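Lipoprotein (Mycoplasma mycoides subsp. capri, PDB 7ADK) probably cleaves proteins, as a mycoplasma lipoprotein with a chymotrypsin-like peptidase domain. Local coordinates at residues Met429-Glu434 with Asp590-Phe595; Ile542-Phe547 with Lys830-Lys835; Tyr743-Leu748 with Phe789-Tyr794; Leu810-Gly815 with Ala838-Gly843. All coordinates share one frame; numbering follows the deposited sequence.

Contact 1 of 4, residues Met429-Glu434 with Asp590-Phe595; sequences MDYLDE and DKKVKF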
loop_
_atom_site.group_PDB
_atom_site.type_symbol
_atom_site.label_atom_id
_atom_site.label_comp_id
_atom_site.label_asym_id
_atom_site.label_seq_id
_atom_site.Cartn_x
_atom_site.Cartn_y
_atom_site.Cartn_z
ATOM N N MET B 429 6.481 24.240 16.218
ATOM C CA MET B 429 7.513 25.264 16.105
ATOM C C MET B 429 7.867 25.911 17.438
ATOM O O MET B 429 9.032 26.196 17.679
ATOM C CB MET B 429 7.164 26.276 15.016
ATOM C CG MET B 429 6.097 27.312 15.366
ATOM S SD MET B 429 6.185 28.811 14.362
ATOM C CE MET B 429 5.508 28.176 12.835
ATOM N N ASP B 430 6.909 26.110 18.339
ATOM C CA ASP B 430 7.115 26.919 19.537
ATOM C C ASP B 430 6.180 26.509 20.688
ATOM O O ASP B 430 5.184 25.814 20.487
ATOM C CB ASP B 430 6.960 28.397 19.143
ATOM C CG ASP B 430 7.469 29.400 20.166
ATOM O OD1 ASP B 430 8.278 29.027 21.025
ATOM O OD2 ASP B 430 7.058 30.579 20.114
ATOM N N TYR B 431 6.494 26.961 21.899
ATOM C CA TYR B 431 5.598 26.937 23.051
ATOM C C TYR B 431 5.787 28.169 23.942
ATOM O O TYR B 431 6.899 28.642 24.144
ATOM C CB TYR B 431 5.737 25.636 23.845
ATOM C CG TYR B 431 7.113 25.267 24.364
ATOM C CD1 TYR B 431 7.626 25.846 25.538
ATOM C CD2 TYR B 431 7.849 24.274 23.700
ATOM C CE1 TYR B 431 8.856 25.413 26.056
ATOM C CE2 TYR B 431 9.083 23.844 24.202
ATOM C CZ TYR B 431 9.583 24.407 25.388
ATOM O OH TYR B 431 10.782 23.999 25.856
ATOM N N LEU B 432 4.691 28.660 24.508
ATOM C CA LEU B 432 4.697 29.757 25.469
ATOM C C LEU B 432 5.339 29.261 26.763
ATOM O O LEU B 432 5.012 28.173 27.223
ATOM C CB LEU B 432 3.247 30.223 25.654
ATOM C CG LEU B 432 3.022 31.367 26.641
ATOM C CD1 LEU B 432 3.641 32.675 26.181
ATOM C CD2 LEU B 432 1.532 31.592 26.798
ATOM N N ASP B 433 6.273 30.009 27.337
ATOM C CA ASP B 433 7.104 29.533 28.442
ATOM C C ASP B 433 6.830 30.301 29.747
ATOM O O ASP B 433 7.420 31.350 30.004
ATOM C CB ASP B 433 8.571 29.539 27.987
ATOM C CG ASP B 433 9.504 28.829 28.967
ATOM O OD1 ASP B 433 9.060 28.460 30.065
ATOM O OD2 ASP B 433 10.678 28.594 28.619
ATOM N N GLU B 434 5.906 29.796 30.570
ATOM C CA GLU B 434 5.536 30.406 31.860
ATOM C C GLU B 434 6.432 29.934 33.025
ATOM O O GLU B 434 6.647 30.663 33.981
ATOM C CB GLU B 434 4.091 30.024 32.229
ATOM C CG GLU B 434 3.025 30.308 31.159
ATOM C CD GLU B 434 2.674 29.059 30.338
ATOM O OE1 GLU B 434 3.505 28.131 30.229
ATOM O OE2 GLU B 434 1.537 28.981 29.831
ATOM N N ASP B 590 16.653 18.602 22.720
ATOM C CA ASP B 590 17.570 19.671 22.289
ATOM C C ASP B 590 17.426 20.089 20.805
ATOM O O ASP B 590 17.712 21.248 20.495
ATOM C CB ASP B 590 19.028 19.308 22.632
ATOM C CG ASP B 590 19.431 19.582 24.088
ATOM O OD1 ASP B 590 20.645 19.540 24.400
ATOM O OD2 ASP B 590 18.564 19.863 24.933
ATOM N N LYS B 591 17.004 19.201 19.892
ATOM C CA LYS B 591 16.810 19.494 18.457
ATOM C C LYS B 591 15.510 20.273 18.186
ATOM O O LYS B 591 14.693 19.877 17.357
ATOM C CB LYS B 591 16.929 18.230 17.588
ATOM C CG LYS B 591 18.327 17.602 17.508
ATOM C CD LYS B 591 18.424 16.680 16.282
ATOM C CE LYS B 591 19.798 16.049 16.060
ATOM N NZ LYS B 591 19.835 15.200 14.849
ATOM N N LYS B 592 15.304 21.389 18.888
ATOM C CA LYS B 592 14.234 22.371 18.623
ATOM C C LYS B 592 14.463 23.100 17.303
ATOM O O LYS B 592 15.607 23.206 16.850
ATOM C CB LYS B 592 14.074 23.347 19.780
ATOM C CG LYS B 592 13.552 22.654 21.043
ATOM C CD LYS B 592 13.153 23.678 22.104
ATOM C CE LYS B 592 12.547 22.998 23.320
ATOM N NZ LYS B 592 13.527 22.221 24.083
ATOM N N VAL B 593 13.386 23.590 16.680
ATOM C CA VAL B 593 13.510 24.232 15.365
ATOM C C VAL B 593 14.229 25.578 15.413
ATOM O O VAL B 593 14.164 26.316 16.397
ATOM C CB VAL B 593 12.178 24.379 14.622
ATOM C CG1 VAL B 593 11.445 23.052 14.539
ATOM C CG2 VAL B 593 11.225 25.410 15.207
ATOM N N LYS B 594 14.895 25.874 14.299
ATOM C CA LYS B 594 15.545 27.130 13.910
ATOM C C LYS B 594 15.016 27.528 12.530
ATOM O O LYS B 594 14.375 26.720 11.877
ATOM C CB LYS B 594 17.062 26.900 13.899
ATOM C CG LYS B 594 17.692 26.701 15.281
ATOM C CD LYS B 594 19.101 26.110 15.207
ATOM C CE LYS B 594 19.064 24.647 14.776
ATOM N NZ LYS B 594 20.390 24.019 14.733
ATOM N N PHE B 595 15.291 28.735 12.061
ATOM C CA PHE B 595 14.836 29.221 10.752
ATOM C C PHE B 595 16.021 29.592 9.870
ATOM O O PHE B 595 17.050 30.042 10.367
ATOM C CB PHE B 595 13.863 30.389 10.925
ATOM C CG PHE B 595 12.503 29.952 11.406
ATOM C CD1 PHE B 595 11.517 29.609 10.470
ATOM C CD2 PHE B 595 12.241 29.807 12.775
ATOM C CE1 PHE B 595 10.275 29.133 10.897
ATOM C CE2 PHE B 595 11.000 29.324 13.200
ATOM C CZ PHE B 595 10.009 29.001 12.264
#

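Contact 2 of 4, residues Ile542-Phe547 with Lys830-Lys835; sequences IVEVDF and KMYSGK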
loop_
_atom_site.group_PDB
_atom_site.type_symbol
_atom_site.label_atom_id
_atom_site.label_comp_id
_atom_site.label_asym_id
_atom_site.label_seq_id
_atom_site.Cartn_x
_atom_site.Cartn_y
_atom_site.Cartn_z
ATOM N N ILE B 542 -0.079 29.996 11.462
ATOM C CA ILE B 542 0.407 29.445 12.733
ATOM C C ILE B 542 -0.753 29.223 13.696
ATOM O O ILE B 542 -1.447 30.165 14.065
ATOM C CB ILE B 542 1.505 30.322 13.356
ATOM C CG1 ILE B 542 2.614 30.637 12.340
ATOM C CG2 ILE B 542 2.076 29.641 14.609
ATOM C CD1 ILE B 542 3.655 31.616 12.846
ATOM N N VAL B 543 -0.978 27.978 14.096
ATOM C CA VAL B 543 -2.088 27.531 14.938
ATOM C C VAL B 543 -1.626 27.282 16.368
ATOM O O VAL B 543 -0.660 26.573 16.614
ATOM C CB VAL B 543 -2.723 26.251 14.358
ATOM C CG1 VAL B 543 -3.766 25.634 15.304
ATOM C CG2 VAL B 543 -3.375 26.560 13.010
ATOM N N GLU B 544 -2.341 27.837 17.327
ATOM C CA GLU B 544 -2.179 27.587 18.755
ATOM C C GLU B 544 -3.074 26.428 19.206
ATOM O O GLU B 544 -4.248 26.363 18.847
ATOM C CB GLU B 544 -2.497 28.884 19.498
ATOM C CG GLU B 544 -2.397 28.794 21.022
ATOM C CD GLU B 544 -2.844 30.097 21.701
ATOM O OE1 GLU B 544 -4.063 30.261 21.919
ATOM O OE2 GLU B 544 -1.981 30.926 22.071
ATOM N N VAL B 545 -2.522 25.532 20.016
ATOM C CA VAL B 545 -3.254 24.486 20.720
ATOM C C VAL B 545 -2.939 24.555 22.213
ATOM O O VAL B 545 -1.784 24.433 22.620
ATOM C CB VAL B 545 -2.949 23.105 20.126
ATOM C CG1 VAL B 545 -3.795 22.045 20.798
ATOM C CG2 VAL B 545 -3.220 23.020 18.630
ATOM N N ASP B 546 -3.961 24.742 23.047
ATOM C CA ASP B 546 -3.825 24.836 24.506
ATOM C C ASP B 546 -4.282 23.538 25.180
ATOM O O ASP B 546 -5.459 23.348 25.484
ATOM C CB ASP B 546 -4.566 26.088 25.000
ATOM C CG ASP B 546 -4.324 26.437 26.476
ATOM O OD1 ASP B 546 -3.805 25.609 27.244
ATOM O OD2 ASP B 546 -4.613 27.598 26.840
ATOM N N PHE B 547 -3.346 22.593 25.370
ATOM C CA PHE B 547 -3.686 21.267 25.890
ATOM C C PHE B 547 -4.178 21.288 27.346
ATOM O O PHE B 547 -4.943 20.408 27.737
ATOM C CB PHE B 547 -2.489 20.328 25.757
ATOM C CG PHE B 547 -2.102 20.011 24.330
ATOM C CD1 PHE B 547 -2.969 19.224 23.543
ATOM C CD2 PHE B 547 -0.901 20.494 23.795
ATOM C CE1 PHE B 547 -2.624 18.926 22.214
ATOM C CE2 PHE B 547 -0.549 20.184 22.467
ATOM C CZ PHE B 547 -1.419 19.407 21.685
ATOM N N LYS B 830 1.801 41.223 21.140
ATOM C CA LYS B 830 0.551 41.843 21.603
ATOM C C LYS B 830 -0.310 40.889 22.434
ATOM O O LYS B 830 -0.940 41.324 23.392
ATOM C CB LYS B 830 -0.229 42.480 20.441
ATOM C CG LYS B 830 -0.696 41.512 19.350
ATOM C CD LYS B 830 -1.689 42.147 18.379
ATOM C CE LYS B 830 -2.262 41.107 17.430
ATOM N NZ LYS B 830 -3.197 41.677 16.457
ATOM N N MET B 831 -0.316 39.595 22.115
ATOM C CA MET B 831 -1.083 38.587 22.856
ATOM C C MET B 831 -0.486 38.276 24.236
ATOM O O MET B 831 -1.228 38.133 25.202
ATOM C CB MET B 831 -1.209 37.306 22.018
ATOM C CG MET B 831 -1.972 37.565 20.714
ATOM S SD MET B 831 -2.357 36.102 19.736
ATOM C CE MET B 831 -3.550 35.286 20.824
ATOM N N TYR B 832 0.843 38.196 24.343
ATOM C CA TYR B 832 1.580 37.711 25.522
ATOM C C TYR B 832 2.712 38.668 25.954
ATOM O O TYR B 832 3.846 38.256 26.207
ATOM C CB TYR B 832 2.051 36.270 25.264
ATOM C CG TYR B 832 0.936 35.310 24.899
ATOM C CD1 TYR B 832 -0.026 34.953 25.857
ATOM C CD2 TYR B 832 0.827 34.816 23.589
ATOM C CE1 TYR B 832 -1.090 34.108 25.506
ATOM C CE2 TYR B 832 -0.218 33.948 23.238
ATOM C CZ TYR B 832 -1.188 33.600 24.198
ATOM O OH TYR B 832 -2.234 32.798 23.881
ATOM N N SER B 833 2.404 39.966 26.038
ATOM C CA SER B 833 3.345 41.046 26.334
ATOM C C SER B 833 4.124 40.792 27.623
ATOM O O SER B 833 3.544 40.621 28.696
ATOM C CB SER B 833 2.594 42.378 26.408
ATOM O OG SER B 833 1.515 42.290 27.321
ATOM N N GLY B 834 5.451 40.766 27.524
ATOM C CA GLY B 834 6.369 40.524 28.638
ATOM C C GLY B 834 6.689 39.057 28.941
ATOM O O GLY B 834 7.661 38.796 29.651
ATOM N N LYS B 835 5.996 38.062 28.369
ATOM C CA LYS B 835 6.305 36.625 28.558
ATOM C C LYS B 835 7.396 36.087 27.610
ATOM O O LYS B 835 7.710 36.704 26.602
ATOM C CB LYS B 835 5.006 35.792 28.495
ATOM C CG LYS B 835 3.909 36.212 29.487
ATOM C CD LYS B 835 4.356 36.198 30.947
ATOM C CE LYS B 835 3.298 36.666 31.931
ATOM N NZ LYS B 835 2.179 35.820 32.099
#

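Contact 3 of 4, residues Tyr743-Leu748 with Phe789-Tyr794; sequences YGLEIL and FRSDGY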
loop_
_atom_site.group_PDB
_atom_site.type_symbol
_atom_site.label_atom_id
_atom_site.label_comp_id
_atom_site.label_asym_id
_atom_site.label_seq_id
_atom_site.Cartn_x
_atom_site.Cartn_y
_atom_site.Cartn_z
ATOM N N TYR B 743 1.844 35.526 -3.369
ATOM C CA TYR B 743 2.991 36.422 -3.342
ATOM C C TYR B 743 4.154 35.883 -2.487
ATOM O O TYR B 743 3.960 35.082 -1.572
ATOM C CB TYR B 743 2.507 37.781 -2.819
ATOM C CG TYR B 743 3.617 38.786 -2.620
ATOM C CD1 TYR B 743 4.154 39.487 -3.709
ATOM C CD2 TYR B 743 4.193 38.944 -1.354
ATOM C CE1 TYR B 743 5.250 40.344 -3.540
ATOM C CE2 TYR B 743 5.300 39.779 -1.182
ATOM C CZ TYR B 743 5.817 40.498 -2.272
ATOM O OH TYR B 743 6.817 41.380 -2.068
ATOM N N GLY B 744 5.370 36.356 -2.745
ATOM C CA GLY B 744 6.576 36.099 -1.958
ATOM C C GLY B 744 7.643 35.288 -2.689
ATOM O O GLY B 744 7.459 34.888 -3.839
ATOM N N LEU B 745 8.779 35.066 -2.029
ATOM C CA LEU B 745 9.826 34.169 -2.515
ATOM C C LEU B 745 9.357 32.723 -2.349
ATOM O O LEU B 745 8.869 32.360 -1.279
ATOM C CB LEU B 745 11.131 34.453 -1.751
ATOM C CG LEU B 745 12.302 33.504 -2.070
ATOM C CD1 LEU B 745 12.762 33.625 -3.509
ATOM C CD2 LEU B 745 13.487 33.828 -1.177
ATOM N N GLU B 746 9.519 31.889 -3.367
ATOM C CA GLU B 746 9.098 30.494 -3.330
ATOM C C GLU B 746 10.098 29.537 -3.983
ATOM O O GLU B 746 10.943 29.924 -4.786
ATOM C CB GLU B 746 7.686 30.316 -3.909
ATOM C CG GLU B 746 6.615 31.057 -3.106
ATOM C CD GLU B 746 5.171 30.623 -3.368
ATOM O OE1 GLU B 746 4.902 29.790 -4.250
ATOM O OE2 GLU B 746 4.264 31.163 -2.705
ATOM N N ILE B 747 9.997 28.274 -3.579
ATOM C CA ILE B 747 10.937 27.184 -3.833
ATOM C C ILE B 747 10.234 26.041 -4.568
ATOM O O ILE B 747 9.071 25.766 -4.284
ATOM C CB ILE B 747 11.502 26.710 -2.482
ATOM C CG1 ILE B 747 12.192 27.825 -1.670
ATOM C CG2 ILE B 747 12.427 25.513 -2.633
ATOM C CD1 ILE B 747 13.372 28.502 -2.342
ATOM N N LEU B 748 10.927 25.377 -5.492
ATOM C CA LEU B 748 10.467 24.171 -6.183
ATOM C C LEU B 748 11.289 22.936 -5.735
ATOM O O LEU B 748 12.359 22.680 -6.286
ATOM C CB LEU B 748 10.500 24.341 -7.716
ATOM C CG LEU B 748 9.535 25.341 -8.375
ATOM C CD1 LEU B 748 8.093 25.058 -7.986
ATOM C CD2 LEU B 748 9.829 26.813 -8.120
ATOM N N PHE B 789 9.902 31.525 4.302
ATOM C CA PHE B 789 9.592 32.377 5.462
ATOM C C PHE B 789 10.279 33.748 5.421
ATOM O O PHE B 789 9.767 34.733 5.948
ATOM C CB PHE B 789 10.060 31.692 6.754
ATOM C CG PHE B 789 9.518 30.314 7.027
ATOM C CD1 PHE B 789 8.210 30.149 7.502
ATOM C CD2 PHE B 789 10.330 29.193 6.826
ATOM C CE1 PHE B 789 7.740 28.869 7.811
ATOM C CE2 PHE B 789 9.841 27.911 7.101
ATOM C CZ PHE B 789 8.559 27.752 7.624
ATOM N N ARG B 790 11.476 33.776 4.843
ATOM C CA ARG B 790 12.384 34.911 4.802
ATOM C C ARG B 790 12.749 35.215 3.362
ATOM O O ARG B 790 12.975 34.308 2.570
ATOM C CB ARG B 790 13.599 34.589 5.668
ATOM C CG ARG B 790 14.492 35.793 5.897
ATOM C CD ARG B 790 15.646 35.453 6.811
ATOM N NE ARG B 790 16.612 36.546 6.906
ATOM C CZ ARG B 790 16.597 37.552 7.747
ATOM N NH1 ARG B 790 15.664 37.734 8.622
ATOM N NH2 ARG B 790 17.558 38.412 7.743
ATOM N N SER B 791 12.823 36.490 3.037
ATOM C CA SER B 791 13.307 37.009 1.769
ATOM C C SER B 791 14.226 38.190 2.035
ATOM O O SER B 791 13.875 39.133 2.731
ATOM C CB SER B 791 12.149 37.397 0.857
ATOM O OG SER B 791 12.581 38.040 -0.303
ATOM N N ASP B 792 15.391 38.154 1.415
ATOM C CA ASP B 792 16.346 39.253 1.313
ATOM C C ASP B 792 15.878 40.372 0.366
ATOM O O ASP B 792 16.488 41.437 0.280
ATOM C CB ASP B 792 17.628 38.618 0.796
ATOM C CG ASP B 792 18.880 39.477 0.855
ATOM O OD1 ASP B 792 19.791 39.229 0.032
ATOM O OD2 ASP B 792 18.983 40.325 1.760
ATOM N N GLY B 793 14.787 40.120 -0.358
ATOM C CA GLY B 793 14.336 40.892 -1.492
ATOM C C GLY B 793 15.188 40.624 -2.720
ATOM O O GLY B 793 16.198 39.935 -2.672
ATOM N N TYR B 794 14.756 41.180 -3.841
ATOM C CA TYR B 794 15.458 41.158 -5.113
ATOM C C TYR B 794 15.055 42.396 -5.901
ATOM O O TYR B 794 13.891 42.812 -5.833
ATOM C CB TYR B 794 15.139 39.882 -5.895
ATOM C CG TYR B 794 16.110 39.636 -7.026
ATOM C CD1 TYR B 794 17.301 38.941 -6.775
ATOM C CD2 TYR B 794 15.830 40.104 -8.327
ATOM C CE1 TYR B 794 18.203 38.685 -7.819
ATOM C CE2 TYR B 794 16.749 39.887 -9.366
ATOM C CZ TYR B 794 17.934 39.168 -9.116
ATOM O OH TYR B 794 18.843 38.962 -10.097
#

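Contact 4 of 4, residues Leu810-Gly815 with Ala838-Gly843; sequences LIYGGG and ALFQNG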
loop_
_atom_site.group_PDB
_atom_site.type_symbol
_atom_site.label_atom_id
_atom_site.label_comp_id
_atom_site.label_asym_id
_atom_site.label_seq_id
_atom_site.Cartn_x
_atom_site.Cartn_y
_atom_site.Cartn_z
ATOM N N LEU B 810 8.574 36.736 7.924
ATOM C CA LEU B 810 7.247 36.547 8.514
ATOM C C LEU B 810 7.240 35.713 9.809
ATOM O O LEU B 810 6.185 35.512 10.396
ATOM C CB LEU B 810 6.176 36.223 7.448
ATOM C CG LEU B 810 6.459 35.154 6.393
ATOM C CD1 LEU B 810 6.560 33.796 7.046
ATOM C CD2 LEU B 810 5.368 35.146 5.343
ATOM N N ILE B 811 8.415 35.361 10.338
ATOM C CA ILE B 811 8.612 34.826 11.693
ATOM C C ILE B 811 9.168 35.913 12.632
ATOM O O ILE B 811 8.644 36.101 13.724
ATOM C CB ILE B 811 9.507 33.569 11.646
ATOM C CG1 ILE B 811 8.934 32.463 10.741
ATOM C CG2 ILE B 811 9.817 33.017 13.038
ATOM C CD1 ILE B 811 7.672 31.783 11.226
ATOM N N TYR B 812 10.193 36.666 12.210
ATOM C CA TYR B 812 10.855 37.676 13.058
ATOM C C TYR B 812 10.435 39.130 12.797
ATOM O O TYR B 812 10.582 39.955 13.700
ATOM C CB TYR B 812 12.378 37.526 12.967
ATOM C CG TYR B 812 12.938 36.282 13.620
ATOM C CD1 TYR B 812 13.315 36.312 14.970
ATOM C CD2 TYR B 812 13.069 35.097 12.883
ATOM C CE1 TYR B 812 13.836 35.159 15.581
ATOM C CE2 TYR B 812 13.597 33.945 13.485
ATOM C CZ TYR B 812 13.997 33.978 14.834
ATOM O OH TYR B 812 14.545 32.891 15.420
ATOM N N GLY B 813 9.889 39.453 11.625
ATOM C CA GLY B 813 9.539 40.814 11.227
ATOM C C GLY B 813 10.749 41.689 10.883
ATOM O O GLY B 813 11.880 41.220 10.784
ATOM N N GLY B 814 10.510 42.986 10.716
ATOM C CA GLY B 814 11.567 44.000 10.627
ATOM C C GLY B 814 12.341 44.044 9.310
ATOM O O GLY B 814 13.438 44.594 9.266
ATOM N N GLY B 815 11.800 43.450 8.247
ATOM C CA GLY B 815 12.322 43.551 6.886
ATOM C C GLY B 815 11.861 44.818 6.173
ATOM O O GLY B 815 10.812 45.369 6.499
ATOM N N ALA B 838 9.754 29.395 23.546
ATOM C CA ALA B 838 10.873 28.530 23.171
ATOM C C ALA B 838 11.741 29.095 22.018
ATOM O O ALA B 838 12.961 28.945 22.048
ATOM C CB ALA B 838 10.337 27.139 22.851
ATOM N N LEU B 839 11.149 29.776 21.030
ATOM C CA LEU B 839 11.875 30.557 20.014
ATOM C C LEU B 839 12.366 31.933 20.499
ATOM O O LEU B 839 13.303 32.483 19.932
ATOM C CB LEU B 839 10.983 30.771 18.778
ATOM C CG LEU B 839 10.740 29.541 17.903
ATOM C CD1 LEU B 839 9.817 29.919 16.760
ATOM C CD2 LEU B 839 12.014 29.000 17.294
ATOM N N PHE B 840 11.741 32.499 21.523
ATOM C CA PHE B 840 11.901 33.883 21.968
ATOM C C PHE B 840 12.215 33.927 23.467
ATOM O O PHE B 840 11.439 34.424 24.276
ATOM C CB PHE B 840 10.672 34.707 21.545
ATOM C CG PHE B 840 10.451 34.768 20.042
ATOM C CD1 PHE B 840 11.231 35.633 19.261
ATOM C CD2 PHE B 840 9.501 33.948 19.409
ATOM C CE1 PHE B 840 11.086 35.656 17.865
ATOM C CE2 PHE B 840 9.355 33.980 18.014
ATOM C CZ PHE B 840 10.149 34.827 17.238
ATOM N N GLN B 841 13.334 33.332 23.873
ATOM C CA GLN B 841 13.658 33.094 25.291
ATOM C C GLN B 841 14.037 34.361 26.069
ATOM O O GLN B 841 13.969 34.381 27.293
ATOM C CB GLN B 841 14.754 32.033 25.409
ATOM C CG GLN B 841 14.297 30.675 24.885
ATOM C CD GLN B 841 15.420 29.662 24.803
ATOM O OE1 GLN B 841 16.265 29.536 25.676
ATOM N NE2 GLN B 841 15.473 28.886 23.754
ATOM N N ASN B 842 14.381 35.438 25.363
ATOM C CA ASN B 842 14.517 36.796 25.892
ATOM C C ASN B 842 13.229 37.651 25.763
ATOM O O ASN B 842 13.234 38.819 26.148
ATOM C CB ASN B 842 15.736 37.465 25.230
ATOM C CG ASN B 842 17.053 36.755 25.503
ATOM O OD1 ASN B 842 17.337 35.705 24.950
ATOM N ND2 ASN B 842 17.900 37.299 26.338
ATOM N N GLY B 843 12.126 37.107 25.234
ATOM C CA GLY B 843 10.863 37.810 24.968
ATOM C C GLY B 843 10.670 38.275 23.518
ATOM O O GLY B 843 11.583 38.250 22.694
#

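Contact 1 of 4, residues Met429-Glu434 with Asp590-Phe595
The F595 ring meets M429 at its edge: SD lies near the ring plane, 4.4 Å from CZ. L770, from strand 769-778, and I811 also pack on this phenylalanine. The Y431 ring is approached obliquely by K592. The two side chains cross at about a right angle, and K592 CE is 3.2 Å from Y431 OH and 3.7 Å from Y431 CE2. The methylene CE makes the touch. The K592 chain runs extended to CE and bends at its last torsion (chi4 69°), which turns NZ to its hydrogen-bond partners, the carbonyl oxygens of S587 and S589. The strand carrying M429 has a classic beta bulge: M429 and D430 both face Y444 on strand 442-447. The contact brings strand 421-433 of the antiparallel sheet against the residues leading into strand 594-595, which belongs to the second, mixed sheet. The touching parts run 125° apart. The V593 side chain starts toward segment 429-434. Its CG2 is 3.4 Å from M429 O and 4.2 Å from M429 CB. The M429 carbonyl oxygen also has a polar partner, the hydroxyl of Y586.

Contact 2 of 4, residues Ile542-Phe547 with Lys830-Lys835
Y832 reaches E544 through one hydrogen bond, from OH to OE2 (2.6 Å). The two side chains come from opposite directions. E544 leaves its strand with CG anti to the backbone N (chi1 179°) and stays extended to the carboxylate. In Y832, CG is anti to the carbonyl carbon and beside the backbone N (chi1 -56°); from there the ring points its hydroxyl at E544. OE2 lies at the ring edge, near the ring plane, 3.5 Å from Y832 CZ. The carboxylate itself is turned, its plane 51° from that of the ring. OE2 receives the hydroxyl on its syn lone pair, the side of OE1. The same oxygen is hydrogen-bonded to the hydroxyl of Y444, so two tyrosines grip it. OE1 makes a long, weak ion pair with K442. These partners probably help to stabilise the charge of a buried carboxylate. K442 has a firmer salt bridge to D546. Y832 is the first residue to leave helical geometry after helix 824-831. It starts a type II beta turn closed by K835 N to Y832 O (3.1 Å), with G834 at positive phi. The bond thus ties the C-terminal end of helix 824-831 to strand 541-546, which lies between strands 442-447 and 503-507 in the antiparallel sheet.

Contact 3 of 4, residues Tyr743-Leu748 with Phe789-Tyr794
L745 and S791 face each other across two antiparallel neighbours of the mixed sheet, strands 737-747 and 783-792. In a clan PA peptidase this sheet probably corresponds to one of the two chymotrypsin-like beta-barrels. The segments touch by van der Waals contact alone. L745 CB is 4.1 Å from S791 CB, and both side chains start out toward the opposite segment. L745 CG is anti to the backbone N (chi1 175°), and the CD2 branch ends 3.8 Å from R790 O. The backbone of L745 and I747 is hydrogen-bonded to that of A788 and A786, just before the second segment; S791 adds a side-chain touch to this pairing. Charged and aromatic interactions belong to R790. Its side chain starts away from the first segment. The guanidinium group makes a salt bridge with D809 and a cation-pi contact with F855. Hydrogen bonds organise the polar atoms near the packing. The L745 backbone N is paired with Y808 OH. S791 OG is bonded to the carbonyl oxygen of G806, and it also accepts in an ST turn. In that turn G793, at positive phi, gives its N-H to S791 OG over 3.0 Å, with an N-H...O angle of 153°.

Contact 4 of 4, residues Leu810-Gly815 with Ala838-Gly843
Y812 and F840 use similar first torsions, with CG anti to the carbonyl carbon in both (chi1 -70° in Y812, -61° in F840). Each ring is thereby swung out beside its backbone N, and the two meet between segments whose nearest CA atoms are almost 10 Å apart. They form an offset edge-to-face pair. The edge of F840 is directed at the face of Y812, with centroids 5.4 Å apart and planes at 63°. The closest atoms are Y812 CE1 and F840 CE1, at 3.6 Å. F840 CZ also comes within 4.0 Å of I811 O. The Y812 ring has a second aromatic neighbour, as it stacks with F853. I811 and L839 both pack on F595.

Several backbone atoms have partners outside the ring pair. D809 OD1 accepts from both I811 N and Y812 N, and Y812 O is bonded to R825 NE. In the other segment, G843 N bonds to F840 O (2.9 Å), closing a type I beta turn. Q841 NE2 donates to A838 O over 3.0 Å, nearly straight. The contact joins the loop after strand 807-809 to the loop after strand 836-837. Its chemistry is that of ring packing: dispersion and the electrostatics of edge-to-face rings act between the two segments, while their hydrogen bonds stay within a segment or reach other elements, and none joins one segment to the other.

Overall arrangement
Contacts 1, 3 and 4 are buried; contact 2 is partly buried. Contacts 1 and 2 share the antiparallel sheet and touch where L432 packs on Y832. Contact 3 lies inside the mixed sheet, and contact 1 spans both sheets. F595 of contact 1 packs edge-to-face with F789 of contact 3. F789 O in turn bonds to L810 N of contact 4, over 3.1 Å. Contacts 1 and 4 are joined by hydrogen bonds of D430 OD1 to L839 N and Y431 O to A838 N. The chemistry follows position. Van der Waals packing carries the three buried contacts, with an aromatic pair between the loops of contact 4. Contact 2, at a helix end, relies on one tyrosine-carboxylate hydrogen bond.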